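Local coordinates for ketol-acid reductoisomerase (NAD(+)) (uncultured archaeon GZfos26G2, PDB 4XDY), which catalyses the magnesium-dependent alkyl migration and NADH-linked reduction of 2-acetolactate to 2,3-dihydroxyisovalerate in branched-chain amino acid biosynthesis, at residues M22-Q27 and E59-D64; D29-C34 and V80-L85. All blocks are in the same frame, centred on the assembly; numbering follows the deposited sequence.

Both contacts belong to the N-terminal Rossmann domain. Contact 1 uses the turn into helix 26-37 and its first residues, contact 2 its middle. Contact 1 (22-27 with 59-64) is partly buried. It joins the dinucleotide-binding turn to helix 56-63 through a tyrosine that packs on an alanine and bonds to a carboxylate. Contact 2 (29-34 with 80-85) is wholly buried. It sets the same helix on strand 80-83 through a glutamine amide, a histidine ring and a leucine, with one weak bond and no charge pair. A salt bridge from Lys60 to Asp29 ties the two together, as does the backbone pair Met22 and Leu84. Both touch the bound NADH.

Contact 1. Residues M22-Q27 and E59-D64; sequences MGYGAQ and EKAKED. With NAI (1,4-dihydronicotinamide adenine dinucleotide), chain E.
The ring of Tyr24 lies over the methyl group of Ala61. Ala61 CB sits 3.6 Å from the ring centroid and 9° off the ring normal, a CH-pi contact over the middle of one face. Lys60 CG meets the ring edge at Tyr24 CE2, 3.9 Å away. The ring reaches helix 56-63 because CG stands anti to the backbone N (chi1 -163°).

At its far end Tyr24 OH donates to Asp64 OD2 over 2.6 Å, on the anti lone pair. The carboxylate is turned 49° from the ring plane. Lys60 NZ forms a 2.7 Å salt bridge to Asp64 OD2, on its syn lone pair. Two donors therefore grip Asp64 OD2, and the lysine charge is likely to favour the ionised carboxylate. Lys60 NZ also pairs with Asp29, and Asn33 ND2 hydrogen-bonds to Tyr24 OH.

The backbone beside Tyr24 holds the cofactor. Ala26 N hydrogen-bonds to the NAI phosphate oxygen O2A. Gln27 N hydrogen-bonds to NAI O2N at 3.0 Å, nearly straight. A side chain on Gly25 would clash with O2A. This is the glycine-rich Rossmann turn.

The turn joins strand 18-22 to helix 26-37. Tyr24 spans from it to helix 56-63, and both Tyr24 and Ala61 also rest on Ile44 of strand 41-50.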
ATOM      1  N   MET A  22      29.013  -4.693   5.713  1.00 22.21           N
ATOM      2  CA  MET A  22      29.285  -3.568   6.583  1.00 23.40           C
ATOM      3  C   MET A  22      27.970  -2.860   6.966  1.00 22.02           C
ATOM      4  O   MET A  22      27.333  -2.261   6.126  1.00 20.92           O
ATOM      5  CB  MET A  22      30.224  -2.593   5.942  1.00 22.31           C
ATOM      6  CG  MET A  22      31.459  -3.207   5.242  1.00 27.89           C
ATOM      7  SD  MET A  22      32.372  -4.197   6.449  1.00 26.46           S
ATOM      8  CE  MET A  22      33.959  -4.207   5.623  1.00 28.96           C
ATOM      9  N   GLY A  23      27.660  -2.839   8.248  1.00 22.03           N
ATOM     10  CA  GLY A  23      26.370  -2.324   8.744  1.00 22.21           C
ATOM     11  C   GLY A  23      25.293  -3.318   8.834  1.00 21.85           C
ATOM     12  O   GLY A  23      24.825  -3.805   7.816  1.00 25.73           O
ATOM     13  N   TYR A  24      24.799  -3.621  10.034  1.00 22.25           N
ATOM     14  CA  TYR A  24      23.742  -4.542  10.205  1.00 22.30           C
ATOM     15  C   TYR A  24      22.450  -3.840  10.555  1.00 23.19           C
ATOM     16  O   TYR A  24      21.888  -4.149  11.595  1.00 24.63           O
ATOM     17  CB  TYR A  24      24.108  -5.568  11.336  1.00 23.88           C
ATOM     18  CG  TYR A  24      23.342  -6.839  11.450  1.00 22.22           C
ATOM     19  CD1 TYR A  24      23.573  -7.908  10.604  1.00 21.92           C
ATOM     20  CD2 TYR A  24      22.439  -7.042  12.485  1.00 23.21           C
ATOM     21  CE1 TYR A  24      22.898  -9.096  10.709  1.00 23.72           C
ATOM     22  CE2 TYR A  24      21.743  -8.246  12.618  1.00 25.78           C
ATOM     23  CZ  TYR A  24      22.010  -9.307  11.742  1.00 25.97           C
ATOM     24  OH  TYR A  24      21.341 -10.502  11.798  1.00 25.03           O
ATOM     25  N   GLY A  25      21.926  -2.985   9.662  1.00 23.95           N
ATOM     26  CA  GLY A  25      20.684  -2.257   9.851  1.00 24.14           C
ATOM     27  C   GLY A  25      19.628  -2.811   8.912  1.00 23.52           C
ATOM     28  O   GLY A  25      19.552  -4.018   8.708  1.00 21.50           O
ATOM     29  N   ALA A  26      18.752  -1.962   8.370  1.00 21.66           N
ATOM     30  CA  ALA A  26      17.558  -2.520   7.666  1.00 22.03           C
ATOM     31  C   ALA A  26      18.031  -3.449   6.537  1.00 18.83           C
ATOM     32  O   ALA A  26      17.530  -4.574   6.393  1.00 20.43           O
ATOM     33  CB  ALA A  26      16.748  -1.369   7.067  1.00 23.62           C
ATOM     34  N   GLN A  27      18.962  -2.961   5.724  1.00 19.40           N
ATOM     35  CA  GLN A  27      19.472  -3.740   4.602  1.00 18.73           C
ATOM     36  C   GLN A  27      20.524  -4.811   5.018  1.00 22.30           C
ATOM     37  O   GLN A  27      20.459  -5.926   4.529  1.00 20.92           O
ATOM     38  CB  GLN A  27      20.011  -2.840   3.506  1.00 20.97           C
ATOM     39  CG  GLN A  27      18.908  -2.165   2.659  1.00 21.30           C
ATOM     40  CD  GLN A  27      17.964  -3.117   1.946  1.00 20.94           C
ATOM     41  OE1 GLN A  27      16.764  -2.819   1.763  1.00 22.84           O
ATOM     42  NE2 GLN A  27      18.476  -4.224   1.541  1.00 18.38           N
ATOM     43  N   GLU A  59      25.316  -6.096  18.716  1.00 37.94           N
ATOM     44  CA  GLU A  59      24.811  -7.138  19.591  1.00 37.89           C
ATOM     45  C   GLU A  59      23.869  -8.020  18.830  1.00 35.13           C
ATOM     46  O   GLU A  59      23.866  -9.273  18.962  1.00 29.18           O
ATOM     47  CB  GLU A  59      24.056  -6.486  20.791  1.00 46.40           C
ATOM     48  CG  GLU A  59      24.874  -5.495  21.620  1.00 58.07           C
ATOM     49  CD  GLU A  59      26.158  -6.114  22.218  1.00 65.04           C
ATOM     50  OE1 GLU A  59      26.276  -7.363  22.341  1.00 65.63           O
ATOM     51  OE2 GLU A  59      27.076  -5.340  22.556  1.00 72.91           O
ATOM     52  N   LYS A  60      23.029  -7.394  17.993  1.00 31.01           N
ATOM     53  CA  LYS A  60      22.023  -8.189  17.350  1.00 29.71           C
ATOM     54  C   LYS A  60      22.682  -9.182  16.394  1.00 30.27           C
ATOM     55  O   LYS A  60      22.257 -10.332  16.304  1.00 30.94           O
ATOM     56  CB  LYS A  60      20.960  -7.341  16.623  1.00 26.87           C
ATOM     57  CG  LYS A  60      19.827  -8.208  16.051  1.00 28.52           C
ATOM     58  CD  LYS A  60      18.748  -7.317  15.370  1.00 32.33           C
ATOM     59  CE  LYS A  60      17.506  -8.083  14.928  1.00 30.50           C
ATOM     60  NZ  LYS A  60      17.822  -9.090  13.873  1.00 32.88           N
ATOM     61  N   ALA A  61      23.659  -8.710  15.625  1.00 31.76           N
ATOM     62  CA  ALA A  61      24.366  -9.582  14.683  1.00 30.09           C
ATOM     63  C   ALA A  61      25.075 -10.758  15.409  1.00 32.77           C
ATOM     64  O   ALA A  61      25.082 -11.876  14.881  1.00 28.04           O
ATOM     65  CB  ALA A  61      25.386  -8.777  13.898  1.00 30.33           C
ATOM     66  N   LYS A  62      25.634 -10.507  16.609  1.00 33.14           N
ATOM     67  CA  LYS A  62      26.222 -11.636  17.474  1.00 35.99           C
ATOM     68  C   LYS A  62      25.170 -12.669  17.847  1.00 33.29           C
ATOM     69  O   LYS A  62      25.295 -13.867  17.561  1.00 32.68           O
ATOM     70  CB  LYS A  62      26.878 -11.061  18.707  1.00 38.82           C
ATOM     71  CG  LYS A  62      28.204 -10.386  18.475  1.00 44.08           C
ATOM     72  CD  LYS A  62      29.061 -10.471  19.736  1.00 54.75           C
ATOM     73  CE  LYS A  62      30.429  -9.840  19.518  1.00 62.81           C
ATOM     74  NZ  LYS A  62      31.343 -10.652  18.641  1.00 63.05           N
ATOM     75  N   GLU A  63      24.046 -12.152  18.322  1.00 32.12           N
ATOM     76  CA  GLU A  63      22.872 -12.895  18.679  1.00 36.35           C
ATOM     77  C   GLU A  63      22.248 -13.679  17.561  1.00 42.00           C
ATOM     78  O   GLU A  63      21.702 -14.751  17.792  1.00 39.34           O
ATOM     79  CB  GLU A  63      21.924 -11.855  19.201  1.00 46.64           C
ATOM     80  CG  GLU A  63      20.711 -12.349  19.916  1.00 58.79           C
ATOM     81  CD  GLU A  63      20.052 -11.175  20.585  1.00 67.93           C
ATOM     82  OE1 GLU A  63      20.740 -10.471  21.378  1.00 64.29           O
ATOM     83  OE2 GLU A  63      18.876 -10.931  20.264  1.00 79.63           O
ATOM     84  N   ASP A  64      22.327 -13.165  16.322  1.00 34.86           N
ATOM     85  CA  ASP A  64      21.727 -13.827  15.162  1.00 37.12           C
ATOM     86  C   ASP A  64      22.705 -14.859  14.577  1.00 34.81           C
ATOM     87  O   ASP A  64      22.423 -15.484  13.535  1.00 35.54           O
ATOM     88  CB  ASP A  64      21.340 -12.734  14.111  1.00 34.06           C
ATOM     89  CG  ASP A  64      20.190 -11.878  14.554  1.00 37.19           C
ATOM     90  OD1 ASP A  64      19.473 -12.312  15.496  1.00 35.97           O
ATOM     91  OD2 ASP A  64      19.930 -10.782  13.961  1.00 31.81           O
TER
HETATM   92  PA  NAI E 403      21.089   1.891   8.409  1.00 22.31           P
HETATM   93  O1A NAI E 403      20.727   3.373   8.592  1.00 23.40           O
HETATM   94  O2A NAI E 403      20.147   0.849   8.827  1.00 22.92           O
HETATM   95  O5B NAI E 403      22.588   1.752   8.987  1.00 24.26           O
HETATM   96  C5B NAI E 403      23.210   0.439   9.079  1.00 24.35           C
HETATM   97  C4B NAI E 403      23.993   0.359  10.425  1.00 25.09           C
HETATM   98  O4B NAI E 403      25.060   1.291  10.292  1.00 24.90           O
HETATM   99  C3B NAI E 403      23.261   0.774  11.729  1.00 23.72           C
HETATM  100  O3B NAI E 403      22.408  -0.306  12.110  1.00 25.97           O
HETATM  101  C2B NAI E 403      24.416   1.084  12.657  1.00 27.28           C
HETATM  102  O2B NAI E 403      24.798  -0.124  13.318  1.00 26.19           O
HETATM  103  C1B NAI E 403      25.506   1.535  11.651  1.00 29.12           C
HETATM  104  N9A NAI E 403      25.781   2.956  11.780  1.00 27.03           N
HETATM  105  C8A NAI E 403      24.782   3.934  11.846  1.00 27.60           C
HETATM  106  N7A NAI E 403      25.354   5.125  11.967  1.00 26.31           N
HETATM  107  C5A NAI E 403      26.695   4.917  12.014  1.00 26.91           C
HETATM  108  C6A NAI E 403      27.862   5.765  12.175  1.00 26.53           C
HETATM  109  N6A NAI E 403      27.754   7.092  12.325  1.00 31.57           N
HETATM  110  N1A NAI E 403      29.107   5.220  12.128  1.00 29.96           N
HETATM  111  C2A NAI E 403      29.264   3.885  12.005  1.00 27.80           C
HETATM  112  N3A NAI E 403      28.270   3.028  11.853  1.00 26.65           N
HETATM  113  C4A NAI E 403      26.965   3.487  11.867  1.00 26.83           C
HETATM  114  O3  NAI E 403      21.421   1.701   6.762  1.00 22.54           O
HETATM  115  PN  NAI E 403      20.266   1.225   5.662  1.00 23.26           P
HETATM  116  O1N NAI E 403      19.055   2.132   5.753  1.00 23.02           O
HETATM  117  O2N NAI E 403      20.101  -0.223   5.855  1.00 19.33           O
HETATM  118  O5D NAI E 403      21.053   1.710   4.378  1.00 21.81           O
HETATM  119  C5D NAI E 403      22.172   0.896   3.889  1.00 22.16           C
HETATM  120  C4D NAI E 403      22.414   1.133   2.354  1.00 21.21           C
HETATM  121  O4D NAI E 403      21.280   0.488   1.738  1.00 21.51           O
HETATM  122  C3D NAI E 403      22.356   2.574   1.883  1.00 20.57           C
HETATM  123  O3D NAI E 403      23.250   2.764   0.781  1.00 19.39           O
HETATM  124  C2D NAI E 403      20.900   2.804   1.413  1.00 20.24           C
HETATM  125  O2D NAI E 403      20.689   3.862   0.482  1.00 19.19           O
HETATM  126  C1D NAI E 403      20.598   1.438   0.833  1.00 23.42           C
HETATM  127  N1N NAI E 403      19.202   0.996   0.736  1.00 20.72           N
HETATM  128  C2N NAI E 403      18.452   0.983   1.858  1.00 23.74           C
HETATM  129  C3N NAI E 403      17.170   0.559   1.831  1.00 20.94           C
HETATM  130  C7N NAI E 403      16.440   0.461   3.057  1.00 23.75           C
HETATM  131  O7N NAI E 403      16.670   1.080   4.142  1.00 27.39           O
HETATM  132  N7N NAI E 403      15.599  -0.543   3.075  1.00 20.89           N
HETATM  133  C4N NAI E 403      16.627   0.099   0.570  1.00 24.08           C
HETATM  134  C5N NAI E 403      17.540  -0.070  -0.518  1.00 24.25           C
HETATM  135  C6N NAI E 403      18.801   0.424  -0.396  1.00 22.46           C

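Contact 2. Residues D29-C34 and V80-L85; sequences DAQANC and VVHILL. With NAI (1,4-dihydronicotinamide adenine dinucleotide), chain E.
Gln31 reaches from helix 26-37 to His82 and Leu84 and has the largest share of the buried surface. Its side chain crosses each of the two at about a right angle. The chain is extended beyond CG (chi2 -169°), which carries the amide across to strand 80-83.

Gln31 NE2 meets the His82 ring edge-on, 2.9 Å from His82 NE2. The N-H points well off the line to the acceptor, at 123°, so this hydrogen bond is weak. The amide and ring planes are 49° apart. On the other branch, Gln31 OE1 accepts a hydrogen bond from Ser111 and a weak one from Gln27 NE2. Ser111 is the firmer polar partner of the amide, and the NE2 end makes the weak bond to His82.

Leu84 packs against the Gln31 amide. Its CD1 lies 3.7 Å from Gln31 CD and 3.8 Å from Gln31 OE1. Its CG stands 3.8 Å above the His82 ring, over the centre of one face. The histidine is therefore met at its edge by the amide and on a face by the leucine. An alanine in place of Gln31 would probably leave His82 NE2 and the Ser111 hydroxyl without this amide partner and open a gap beside Leu84 CD1.

Leu84 also touches the cofactor, through CD2 and its carbonyl O. Leu84 CD2 is 3.9 Å from NAI O4D, and Leu84 O is 3.3 Å from NAI C5D. Leu85 CD2 approaches the adenosine ribose, 3.5 Å from NAI O4B.

Strand 80-83 pairs in parallel with strand 18-22, whose turn leads into helix 26-37. Such packing of the first helix on the central parallel sheet, with the dinucleotide across the strand ends, is characteristic of the Rossmann fold.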
ATOM      1  N   ASP A  29      20.994  -6.385   7.836  1.00 21.61           N
ATOM      2  CA  ASP A  29      20.321  -7.474   8.553  1.00 22.18           C
ATOM      3  C   ASP A  29      19.573  -8.399   7.553  1.00 25.11           C
ATOM      4  O   ASP A  29      19.827  -9.644   7.474  1.00 23.05           O
ATOM      5  CB  ASP A  29      19.464  -6.901   9.707  1.00 25.38           C
ATOM      6  CG  ASP A  29      18.833  -7.953  10.603  1.00 25.40           C
ATOM      7  OD1 ASP A  29      18.630  -9.145  10.216  1.00 26.01           O
ATOM      8  OD2 ASP A  29      18.413  -7.591  11.719  1.00 27.51           O
ATOM      9  N   ALA A  30      18.743  -7.807   6.680  1.00 22.44           N
ATOM     10  CA  ALA A  30      18.033  -8.602   5.683  1.00 22.04           C
ATOM     11  C   ALA A  30      18.989  -9.331   4.765  1.00 21.59           C
ATOM     12  O   ALA A  30      18.812 -10.552   4.539  1.00 22.53           O
ATOM     13  CB  ALA A  30      17.137  -7.699   4.852  1.00 23.28           C
ATOM     14  N   GLN A  31      19.943  -8.606   4.208  1.00 21.24           N
ATOM     15  CA  GLN A  31      20.803  -9.172   3.163  1.00 21.28           C
ATOM     16  C   GLN A  31      21.731 -10.269   3.766  1.00 22.86           C
ATOM     17  O   GLN A  31      21.895 -11.356   3.183  1.00 23.33           O
ATOM     18  CB  GLN A  31      21.588  -8.159   2.405  1.00 21.77           C
ATOM     19  CG  GLN A  31      20.650  -7.265   1.594  1.00 22.31           C
ATOM     20  CD  GLN A  31      21.334  -6.358   0.569  1.00 22.64           C
ATOM     21  OE1 GLN A  31      20.947  -5.196   0.352  1.00 23.83           O
ATOM     22  NE2 GLN A  31      22.355  -6.837   0.010  1.00 19.06           N
ATOM     23  N   ALA A  32      22.336  -9.954   4.872  1.00 21.62           N
ATOM     24  CA  ALA A  32      23.158 -10.942   5.575  1.00 23.54           C
ATOM     25  C   ALA A  32      22.444 -12.262   5.877  1.00 26.07           C
ATOM     26  O   ALA A  32      23.011 -13.354   5.667  1.00 26.74           O
ATOM     27  CB  ALA A  32      23.795 -10.316   6.820  1.00 25.19           C
ATOM     28  N   ASN A  33      21.215 -12.193   6.351  1.00 25.43           N
ATOM     29  CA  ASN A  33      20.490 -13.370   6.676  1.00 27.02           C
ATOM     30  C   ASN A  33      19.992 -14.115   5.479  1.00 28.70           C
ATOM     31  O   ASN A  33      19.940 -15.337   5.503  1.00 27.73           O
ATOM     32  CB  ASN A  33      19.354 -13.053   7.618  1.00 25.93           C
ATOM     33  CG  ASN A  33      19.849 -12.872   9.056  1.00 27.90           C
ATOM     34  OD1 ASN A  33      20.155 -13.865   9.721  1.00 26.41           O
ATOM     35  ND2 ASN A  33      20.047 -11.615   9.506  1.00 24.88           N
ATOM     36  N   CYS A  34      19.647 -13.416   4.384  1.00 23.39           N
ATOM     37  CA  CYS A  34      19.247 -14.136   3.180  1.00 24.03           C
ATOM     38  C   CYS A  34      20.467 -14.866   2.575  1.00 24.70           C
ATOM     39  O   CYS A  34      20.331 -16.006   2.105  1.00 25.61           O
ATOM     40  CB  CYS A  34      18.575 -13.188   2.149  1.00 24.39           C
ATOM     41  SG  CYS A  34      17.010 -12.506   2.772  1.00 25.44           S
ATOM     42  N   VAL A  80      34.131  -9.868  -1.051  1.00 25.02           N
ATOM     43  CA  VAL A  80      33.178  -8.803  -1.403  1.00 25.40           C
ATOM     44  C   VAL A  80      32.996  -7.954  -0.158  1.00 23.38           C
ATOM     45  O   VAL A  80      32.706  -8.475   0.891  1.00 24.55           O
ATOM     46  CB  VAL A  80      31.815  -9.350  -1.895  1.00 25.15           C
ATOM     47  CG1 VAL A  80      30.903  -8.179  -2.303  1.00 26.17           C
ATOM     48  CG2 VAL A  80      32.020 -10.255  -3.092  1.00 24.48           C
ATOM     49  N   VAL A  81      33.236  -6.654  -0.303  1.00 24.08           N
ATOM     50  CA  VAL A  81      33.072  -5.720   0.818  1.00 24.83           C
ATOM     51  C   VAL A  81      31.802  -4.895   0.506  1.00 21.68           C
ATOM     52  O   VAL A  81      31.823  -4.091  -0.396  1.00 20.25           O
ATOM     53  CB  VAL A  81      34.270  -4.813   0.969  1.00 26.43           C
ATOM     54  CG1 VAL A  81      34.044  -3.763   2.065  1.00 26.38           C
ATOM     55  CG2 VAL A  81      35.521  -5.633   1.342  1.00 26.97           C
ATOM     56  N   HIS A  82      30.724  -5.253   1.185  1.00 22.37           N
ATOM     57  CA  HIS A  82      29.402  -4.799   0.766  1.00 21.81           C
ATOM     58  C   HIS A  82      28.926  -3.752   1.782  1.00 20.66           C
ATOM     59  O   HIS A  82      28.653  -4.101   2.947  1.00 20.26           O
ATOM     60  CB  HIS A  82      28.490  -5.987   0.734  1.00 22.63           C
ATOM     61  CG  HIS A  82      27.100  -5.702   0.260  1.00 20.93           C
ATOM     62  ND1 HIS A  82      26.787  -4.620  -0.515  1.00 22.45           N
ATOM     63  CD2 HIS A  82      25.949  -6.397   0.398  1.00 22.70           C
ATOM     64  CE1 HIS A  82      25.507  -4.653  -0.831  1.00 20.95           C
ATOM     65  NE2 HIS A  82      24.973  -5.703  -0.276  1.00 20.64           N
ATOM     66  N   ILE A  83      28.866  -2.513   1.317  1.00 21.82           N
ATOM     67  CA  ILE A  83      28.690  -1.323   2.179  1.00 21.29           C
ATOM     68  C   ILE A  83      27.191  -1.107   2.364  1.00 20.35           C
ATOM     69  O   ILE A  83      26.524  -0.657   1.439  1.00 20.58           O
ATOM     70  CB  ILE A  83      29.444  -0.130   1.639  1.00 21.11           C
ATOM     71  CG1 ILE A  83      30.968  -0.407   1.716  1.00 22.55           C
ATOM     72  CG2 ILE A  83      29.181   1.113   2.506  1.00 21.09           C
ATOM     73  CD1 ILE A  83      31.821   0.615   1.063  1.00 25.27           C
ATOM     74  N   LEU A  84      26.699  -1.476   3.550  1.00 19.57           N
ATOM     75  CA  LEU A  84      25.284  -1.273   3.922  1.00 19.63           C
ATOM     76  C   LEU A  84      25.168  -0.382   5.185  1.00 19.67           C
ATOM     77  O   LEU A  84      24.303  -0.564   5.996  1.00 21.52           O
ATOM     78  CB  LEU A  84      24.539  -2.583   4.023  1.00 19.46           C
ATOM     79  CG  LEU A  84      24.395  -3.403   2.744  1.00 19.57           C
ATOM     80  CD1 LEU A  84      23.731  -4.748   2.958  1.00 19.80           C
ATOM     81  CD2 LEU A  84      23.675  -2.605   1.660  1.00 19.95           C
ATOM     82  N   LEU A  85      26.046   0.616   5.215  1.00 20.79           N
ATOM     83  CA  LEU A  85      26.008   1.669   6.156  1.00 21.74           C
ATOM     84  C   LEU A  85      25.131   2.819   5.604  1.00 20.42           C
ATOM     85  O   LEU A  85      24.962   2.953   4.415  1.00 19.13           O
ATOM     86  CB  LEU A  85      27.425   2.159   6.408  1.00 21.16           C
ATOM     87  CG  LEU A  85      28.360   1.166   7.095  1.00 23.51           C
ATOM     88  CD1 LEU A  85      29.812   1.538   6.866  1.00 24.79           C
ATOM     89  CD2 LEU A  85      28.092   1.081   8.565  1.00 25.27           C
TER
HETATM   90  PA  NAI E 403      21.089   1.891   8.409  1.00 22.31           P
HETATM   91  O1A NAI E 403      20.727   3.373   8.592  1.00 23.40           O
HETATM   92  O2A NAI E 403      20.147   0.849   8.827  1.00 22.92           O
HETATM   93  O5B NAI E 403      22.588   1.752   8.987  1.00 24.26           O
HETATM   94  C5B NAI E 403      23.210   0.439   9.079  1.00 24.35           C
HETATM   95  C4B NAI E 403      23.993   0.359  10.425  1.00 25.09           C
HETATM   96  O4B NAI E 403      25.060   1.291  10.292  1.00 24.90           O
HETATM   97  C3B NAI E 403      23.261   0.774  11.729  1.00 23.72           C
HETATM   98  O3B NAI E 403      22.408  -0.306  12.110  1.00 25.97           O
HETATM   99  C2B NAI E 403      24.416   1.084  12.657  1.00 27.28           C
HETATM  100  O2B NAI E 403      24.798  -0.124  13.318  1.00 26.19           O
HETATM  101  C1B NAI E 403      25.506   1.535  11.651  1.00 29.12           C
HETATM  102  N9A NAI E 403      25.781   2.956  11.780  1.00 27.03           N
HETATM  103  C8A NAI E 403      24.782   3.934  11.846  1.00 27.60           C
HETATM  104  N7A NAI E 403      25.354   5.125  11.967  1.00 26.31           N
HETATM  105  C5A NAI E 403      26.695   4.917  12.014  1.00 26.91           C
HETATM  106  C6A NAI E 403      27.862   5.765  12.175  1.00 26.53           C
HETATM  107  N6A NAI E 403      27.754   7.092  12.325  1.00 31.57           N
HETATM  108  N1A NAI E 403      29.107   5.220  12.128  1.00 29.96           N
HETATM  109  C2A NAI E 403      29.264   3.885  12.005  1.00 27.80           C
HETATM  110  N3A NAI E 403      28.270   3.028  11.853  1.00 26.65           N
HETATM  111  C4A NAI E 403      26.965   3.487  11.867  1.00 26.83           C
HETATM  112  O3  NAI E 403      21.421   1.701   6.762  1.00 22.54           O
HETATM  113  PN  NAI E 403      20.266   1.225   5.662  1.00 23.26           P
HETATM  114  O1N NAI E 403      19.055   2.132   5.753  1.00 23.02           O
HETATM  115  O2N NAI E 403      20.101  -0.223   5.855  1.00 19.33           O
HETATM  116  O5D NAI E 403      21.053   1.710   4.378  1.00 21.81           O
HETATM  117  C5D NAI E 403      22.172   0.896   3.889  1.00 22.16           C
HETATM  118  C4D NAI E 403      22.414   1.133   2.354  1.00 21.21           C
HETATM  119  O4D NAI E 403      21.280   0.488   1.738  1.00 21.51           O
HETATM  120  C3D NAI E 403      22.356   2.574   1.883  1.00 20.57           C
HETATM  121  O3D NAI E 403      23.250   2.764   0.781  1.00 19.39           O
HETATM  122  C2D NAI E 403      20.900   2.804   1.413  1.00 20.24           C
HETATM  123  O2D NAI E 403      20.689   3.862   0.482  1.00 19.19           O
HETATM  124  C1D NAI E 403      20.598   1.438   0.833  1.00 23.42           C
HETATM  125  N1N NAI E 403      19.202   0.996   0.736  1.00 20.72           N
HETATM  126  C2N NAI E 403      18.452   0.983   1.858  1.00 23.74           C
HETATM  127  C3N NAI E 403      17.170   0.559   1.831  1.00 20.94           C
HETATM  128  C7N NAI E 403      16.440   0.461   3.057  1.00 23.75           C
HETATM  129  O7N NAI E 403      16.670   1.080   4.142  1.00 27.39           O
HETATM  130  N7N NAI E 403      15.599  -0.543   3.075  1.00 20.89           N
HETATM  131  C4N NAI E 403      16.627   0.099   0.570  1.00 24.08           C
HETATM  132  C5N NAI E 403      17.540  -0.070  -0.518  1.00 24.25           C
HETATM  133  C6N NAI E 403      18.801   0.424  -0.396  1.00 22.46           C